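Probable glutathione S-transferase GSTU1 (Oryza sativa, PDB 1OYJ) catalyses the conjugation of reduced glutathione to a wide range of hydrophobic electrophiles, a reaction used in herbicide detoxification. Local coordinates at residues L141-F154 against V190-I204. Sequence-based numbering, arbitrary orientation. Where two conformers were deposited one is given.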
loop_
_atom_site.group_PDB
_atom_site.type_symbol
_atom_site.label_atom_id
_atom_site.label_comp_id
_atom_site.label_asym_id
_atom_site.label_seq_id
_atom_site.Cartn_x
_atom_site.Cartn_y
_atom_site.Cartn_z
ATOM N N LEU A 141 -3.941 17.934 -5.249
ATOM C CA LEU A 141 -4.428 17.893 -6.621
ATOM C C LEU A 141 -3.378 18.489 -7.577
ATOM O O LEU A 141 -3.192 17.993 -8.689
ATOM C CB LEU A 141 -5.748 18.625 -6.739
ATOM C CG LEU A 141 -6.870 18.023 -5.825
ATOM C CD1 LEU A 141 -8.160 18.883 -6.002
ATOM C CD2 LEU A 141 -7.119 16.635 -6.293
ATOM N N ARG A 142 -2.668 19.503 -7.115
ATOM C CA ARG A 142 -1.603 20.082 -7.961
ATOM C C ARG A 142 -0.466 19.093 -8.130
ATOM O O ARG A 142 0.159 19.018 -9.205
ATOM C CB ARG A 142 -1.065 21.402 -7.356
ATOM C CG ARG A 142 -1.873 22.644 -7.620
ATOM C CD ARG A 142 -1.244 23.899 -6.964
ATOM N NE ARG A 142 -2.201 24.956 -6.705
ATOM C CZ ARG A 142 -2.597 25.327 -5.483
ATOM N NH1 ARG A 142 -2.153 24.708 -4.378
ATOM N NH2 ARG A 142 -3.461 26.313 -5.371
ATOM N N THR A 143 -0.212 18.302 -7.105
ATOM C CA THR A 143 0.810 17.269 -7.152
ATOM C C THR A 143 0.433 16.142 -8.148
ATOM O O THR A 143 1.282 15.760 -9.009
ATOM C CB THR A 143 1.026 16.637 -5.728
ATOM O OG1 THR A 143 1.498 17.645 -4.860
ATOM C CG2 THR A 143 2.068 15.536 -5.773
ATOM N N LEU A 144 -0.841 15.746 -8.129
ATOM C CA LEU A 144 -1.356 14.776 -9.091
ATOM C C LEU A 144 -1.242 15.349 -10.504
ATOM O O LEU A 144 -0.795 14.677 -11.518
ATOM C CB LEU A 144 -2.758 14.278 -8.755
ATOM C CG LEU A 144 -2.697 13.397 -7.501
ATOM C CD1 LEU A 144 -4.057 13.328 -6.858
ATOM C CD2 LEU A 144 -2.049 11.976 -7.814
ATOM N N GLU A 145 -1.643 16.607 -10.608
ATOM C CA GLU A 145 -1.580 17.250 -11.905
ATOM C C GLU A 145 -0.178 17.223 -12.485
ATOM O O GLU A 145 0.014 16.975 -13.742
ATOM C CB GLU A 145 -2.122 18.713 -11.830
ATOM C CG GLU A 145 -2.509 19.368 -13.136
ATOM C CD GLU A 145 -2.588 20.945 -13.081
ATOM O OE1 GLU A 145 -3.235 21.549 -13.990
ATOM O OE2 GLU A 145 -1.950 21.585 -12.173
ATOM N N ALA A 146 0.779 17.588 -11.636
ATOM C CA ALA A 146 2.191 17.600 -12.012
ATOM C C ALA A 146 2.642 16.247 -12.538
ATOM O O ALA A 146 3.343 16.176 -13.540
ATOM C CB ALA A 146 3.079 18.052 -10.822
ATOM N N GLU A 147 2.192 15.176 -11.894
ATOM C CA GLU A 147 2.577 13.864 -12.362
ATOM C C GLU A 147 1.924 13.485 -13.699
ATOM O O GLU A 147 2.569 12.830 -14.559
ATOM C CB GLU A 147 2.243 12.834 -11.264
ATOM C CG GLU A 147 2.365 11.390 -11.701
ATOM C CD GLU A 147 3.760 11.011 -12.192
ATOM O OE1 GLU A 147 4.763 11.674 -11.785
ATOM O OE2 GLU A 147 3.790 9.981 -12.878
ATOM N N LEU A 148 0.670 13.855 -13.890
ATOM C CA LEU A 148 -0.005 13.646 -15.155
ATOM C C LEU A 148 0.686 14.364 -16.342
ATOM O O LEU A 148 0.738 13.846 -17.471
ATOM C CB LEU A 148 -1.452 14.127 -15.081
ATOM C CG LEU A 148 -2.333 13.933 -16.278
ATOM C CD1 LEU A 148 -2.397 12.427 -16.719
ATOM C CD2 LEU A 148 -3.699 14.537 -16.198
ATOM N N GLY A 149 1.179 15.545 -16.070
ATOM C CA GLY A 149 1.898 16.315 -17.054
ATOM C C GLY A 149 1.003 16.562 -18.228
ATOM O O GLY A 149 -0.121 17.017 -18.081
ATOM N N ASP A 150 1.480 16.187 -19.395
ATOM C CA ASP A 150 0.791 16.502 -20.613
ATOM C C ASP A 150 0.117 15.250 -21.159
ATOM O O ASP A 150 -0.423 15.276 -22.208
ATOM C CB ASP A 150 1.856 17.062 -21.519
ATOM C CG ASP A 150 1.332 17.611 -22.774
ATOM O OD1 ASP A 150 1.927 17.458 -23.858
ATOM O OD2 ASP A 150 0.280 18.284 -22.738
ATOM N N ARG A 151 0.092 14.156 -20.390
ATOM C CA ARG A 151 -0.511 12.902 -20.869
ATOM C C ARG A 151 -2.058 12.912 -20.787
ATOM O O ARG A 151 -2.659 13.732 -20.102
ATOM C CB ARG A 151 0.007 11.734 -20.024
ATOM C CG ARG A 151 1.539 11.720 -19.982
ATOM C CD ARG A 151 2.151 10.602 -19.132
ATOM N NE ARG A 151 1.622 10.465 -17.787
ATOM C CZ ARG A 151 2.373 10.248 -16.690
ATOM N NH1 ARG A 151 3.689 10.157 -16.780
ATOM N NH2 ARG A 151 1.827 10.138 -15.504
ATOM N N GLU A 152 -2.653 12.059 -21.583
ATOM C CA GLU A 152 -4.091 11.888 -21.659
ATOM C C GLU A 152 -4.494 11.085 -20.383
ATOM O O GLU A 152 -5.453 11.466 -19.688
ATOM C CB GLU A 152 -4.419 11.077 -22.876
ATOM C CG GLU A 152 -5.905 11.108 -23.177
ATOM C CD GLU A 152 -6.371 10.259 -24.378
ATOM O OE1 GLU A 152 -5.591 9.473 -24.967
ATOM O OE2 GLU A 152 -7.571 10.368 -24.705
ATOM N N PHE A 153 -3.676 10.097 -20.056
ATOM C CA PHE A 153 -3.896 9.261 -18.849
ATOM C C PHE A 153 -2.630 9.115 -17.992
ATOM O O PHE A 153 -1.519 9.222 -18.518
ATOM C CB PHE A 153 -4.354 7.841 -19.239
ATOM C CG PHE A 153 -5.739 7.799 -19.912
ATOM C CD1 PHE A 153 -6.952 7.930 -19.166
ATOM C CD2 PHE A 153 -5.812 7.648 -21.284
ATOM C CE1 PHE A 153 -8.147 7.906 -19.843
ATOM C CE2 PHE A 153 -6.994 7.647 -21.929
ATOM C CZ PHE A 153 -8.153 7.748 -21.237
ATOM N N PHE A 154 -2.821 8.789 -16.691
ATOM C CA PHE A 154 -1.694 8.527 -15.828
ATOM C C PHE A 154 -0.925 7.386 -16.352
ATOM O O PHE A 154 0.267 7.423 -16.278
ATOM C CB PHE A 154 -2.063 8.303 -14.339
ATOM C CG PHE A 154 -2.484 9.571 -13.649
ATOM C CD1 PHE A 154 -1.575 10.367 -12.994
ATOM C CD2 PHE A 154 -3.766 9.961 -13.703
ATOM C CE1 PHE A 154 -1.896 11.561 -12.447
ATOM C CE2 PHE A 154 -4.166 11.136 -13.113
ATOM C CZ PHE A 154 -3.171 11.985 -12.446
ATOM N N VAL A 190 -7.291 25.543 -9.727
ATOM C CA VAL A 190 -6.145 25.077 -9.048
ATOM C C VAL A 190 -5.370 24.084 -9.898
ATOM O O VAL A 190 -4.150 24.077 -9.874
ATOM C CB VAL A 190 -6.648 24.362 -7.722
ATOM C CG1 VAL A 190 -5.760 23.234 -7.349
ATOM C CG2 VAL A 190 -6.850 25.408 -6.554
ATOM N N ALA A 191 -6.065 23.207 -10.632
ATOM C CA ALA A 191 -5.394 22.145 -11.410
ATOM C C ALA A 191 -6.146 21.775 -12.711
ATOM O O ALA A 191 -6.694 20.676 -12.869
ATOM C CB ALA A 191 -5.235 20.946 -10.541
ATOM N N PRO A 192 -6.189 22.716 -13.652
ATOM C CA PRO A 192 -6.999 22.590 -14.869
ATOM C C PRO A 192 -6.752 21.282 -15.652
ATOM O O PRO A 192 -7.681 20.691 -16.158
ATOM C CB PRO A 192 -6.593 23.858 -15.759
ATOM C CG PRO A 192 -5.383 24.437 -15.076
ATOM C CD PRO A 192 -5.336 23.900 -13.665
ATOM N N ARG A 193 -5.536 20.807 -15.706
ATOM C CA ARG A 193 -5.265 19.572 -16.423
ATOM C C ARG A 193 -5.807 18.346 -15.690
ATOM O O ARG A 193 -6.203 17.379 -16.353
ATOM C CB ARG A 193 -3.789 19.385 -16.745
ATOM C CG ARG A 193 -3.317 20.219 -17.945
ATOM C CD ARG A 193 -1.877 20.069 -18.151
ATOM N NE ARG A 193 -1.243 20.921 -17.163
ATOM C CZ ARG A 193 -0.476 20.539 -16.196
ATOM N NH1 ARG A 193 -0.044 21.451 -15.376
ATOM N NH2 ARG A 193 -0.169 19.280 -16.039
ATOM N N LEU A 194 -5.921 18.430 -14.366
ATOM C CA LEU A 194 -6.533 17.319 -13.659
ATOM C C LEU A 194 -8.053 17.323 -13.887
ATOM O O LEU A 194 -8.667 16.291 -14.089
ATOM C CB LEU A 194 -6.218 17.385 -12.184
ATOM C CG LEU A 194 -6.594 16.171 -11.366
ATOM C CD1 LEU A 194 -5.709 14.932 -11.813
ATOM C CD2 LEU A 194 -6.459 16.394 -9.895
ATOM N N ALA A 195 -8.613 18.513 -13.934
ATOM C CA ALA A 195 -10.019 18.659 -14.227
ATOM C C ALA A 195 -10.393 18.112 -15.631
ATOM O O ALA A 195 -11.406 17.474 -15.780
ATOM C CB ALA A 195 -10.434 20.151 -14.089
ATOM N N ALA A 196 -9.511 18.348 -16.611
ATOM C CA ALA A 196 -9.689 17.889 -17.969
ATOM C C ALA A 196 -9.585 16.378 -17.975
ATOM O O ALA A 196 -10.396 15.717 -18.619
ATOM C CB ALA A 196 -8.578 18.486 -18.881
ATOM N N TRP A 197 -8.610 15.863 -17.220
ATOM C CA TRP A 197 -8.496 14.403 -17.075
ATOM C C TRP A 197 -9.802 13.813 -16.462
ATOM O O TRP A 197 -10.332 12.785 -16.973
ATOM C CB TRP A 197 -7.269 13.997 -16.250
ATOM C CG TRP A 197 -7.230 12.580 -15.830
ATOM C CD1 TRP A 197 -6.714 11.522 -16.500
ATOM C CD2 TRP A 197 -7.713 12.074 -14.610
ATOM N NE1 TRP A 197 -6.909 10.379 -15.768
ATOM C CE2 TRP A 197 -7.463 10.713 -14.584
ATOM C CE3 TRP A 197 -8.255 12.677 -13.495
ATOM C CZ2 TRP A 197 -7.850 9.906 -13.543
ATOM C CZ3 TRP A 197 -8.568 11.925 -12.446
ATOM C CH2 TRP A 197 -8.364 10.525 -12.457
ATOM N N ALA A 198 -10.331 14.477 -15.444
ATOM C CA ALA A 198 -11.569 13.972 -14.816
ATOM C C ALA A 198 -12.726 13.988 -15.854
ATOM O O ALA A 198 -13.487 13.042 -15.983
ATOM C CB ALA A 198 -11.918 14.780 -13.557
ATOM N N ARG A 199 -12.775 15.019 -16.716
ATOM C CA ARG A 199 -13.872 15.087 -17.722
ATOM C C ARG A 199 -13.711 13.956 -18.769
ATOM O O ARG A 199 -14.671 13.291 -19.164
ATOM C CB ARG A 199 -13.912 16.452 -18.428
ATOM C CG ARG A 199 -14.459 17.552 -17.603
ATOM C CD ARG A 199 -14.652 18.849 -18.338
ATOM N NE ARG A 199 -13.466 19.342 -19.046
ATOM C CZ ARG A 199 -12.568 20.162 -18.517
ATOM N NH1 ARG A 199 -12.661 20.539 -17.268
ATOM N NH2 ARG A 199 -11.577 20.610 -19.237
ATOM N N ARG A 200 -12.479 13.721 -19.205
ATOM C CA ARG A 200 -12.158 12.645 -20.183
ATOM C C ARG A 200 -12.572 11.260 -19.591
ATOM O O ARG A 200 -13.312 10.510 -20.160
ATOM C CB ARG A 200 -10.638 12.688 -20.401
ATOM C CG ARG A 200 -9.890 11.616 -21.246
ATOM C CD ARG A 200 -8.354 12.083 -21.576
ATOM N NE ARG A 200 -8.234 13.532 -21.635
ATOM C CZ ARG A 200 -7.490 14.334 -20.867
ATOM N NH1 ARG A 200 -6.577 13.913 -20.016
ATOM N NH2 ARG A 200 -7.600 15.653 -21.063
ATOM N N CYS A 201 -12.100 10.987 -18.381
ATOM C CA CYS A 201 -12.459 9.760 -17.731
ATOM C C CYS A 201 -14.000 9.623 -17.620
ATOM O O CYS A 201 -14.539 8.518 -17.756
ATOM C CB CYS A 201 -11.775 9.629 -16.380
ATOM S SG CYS A 201 -9.957 9.394 -16.518
ATOM N N GLY A 202 -14.662 10.742 -17.401
ATOM C CA GLY A 202 -16.077 10.749 -17.136
ATOM C C GLY A 202 -16.929 10.326 -18.325
ATOM O O GLY A 202 -18.138 10.168 -18.197
ATOM N N ARG A 203 -16.310 10.223 -19.499
ATOM C CA ARG A 203 -16.989 9.819 -20.700
ATOM C C ARG A 203 -16.841 8.332 -20.989
ATOM O O ARG A 203 -17.461 7.723 -21.898
ATOM C CB ARG A 203 -16.434 10.677 -21.895
ATOM C CG ARG A 203 -16.742 12.250 -21.809
ATOM C CD ARG A 203 -15.741 13.241 -22.573
ATOM N NE ARG A 203 -16.044 14.675 -22.403
ATOM C CZ ARG A 203 -15.121 15.656 -22.218
ATOM N NH1 ARG A 203 -13.846 15.391 -22.208
ATOM N NH2 ARG A 203 -15.484 16.934 -22.077
ATOM N N ILE A 204 -16.013 7.716 -20.223
ATOM C CA ILE A 204 -15.721 6.339 -20.447
ATOM C C ILE A 204 -16.834 5.476 -19.799
ATOM O O ILE A 204 -17.239 5.735 -18.662
ATOM C CB ILE A 204 -14.341 6.064 -19.903
ATOM C CG1 ILE A 204 -13.295 6.774 -20.765
ATOM C CG2 ILE A 204 -14.077 4.592 -19.926
ATOM C CD1 ILE A 204 -11.843 6.584 -20.177
HETATM O O HOH W 1 -2.118 24.054 -11.328
#
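Glu145 reaches across to Arg193 where helix segments 141-148 and 192-201, in the all-helical C-terminal domain of the glutathione transferase fold, cross at 76°. Glu145 OE1 accepts a hydrogen bond from Arg193 N (3.0 Å), one of the backbone N-H groups left over in a helix's first turn. The carboxylate also stacks over one face of the Arg193 guanidinium, the planes nearly parallel, in a salt bridge of charge alone: OE1 lies well out of the guanidinium plane and no N-H points at it. CG anti to the backbone N (chi1 -162°) and an extended chain carry the acid that far. OE2 takes a water that also donates to Val190 O. Arg193 NH2 donates to Gly149 O (3.0 Å), with a weak bond to Glu145 O; glycine suits this spot because phi turns positive where the helix ends. With an alanine in place of Glu145, Arg193 N would probably lose its acceptor and the guanidinium its stacked countercharge.

Beside these polar groups, branched leucines fill the crossing: Leu141 CD2 meets Leu194 CD2 at 3.7 Å, and Leu148 CD2 lies against Trp197 CB. Phe154 drives its edge into the indole face of Trp197, a T-shaped pair with planes at 83°, while Leu148 CD1 covers one face of the phenyl ring. In the second shell, Asp166 of helix 164-169 positions both aromatic residues, accepting from Phe154 N and Trp197 NE1. Farther along, the long Arg200 chain bends so that Arg200 NH1 meets Glu152 O in the carbonyl plane, on a lone pair, at 2.7 Å.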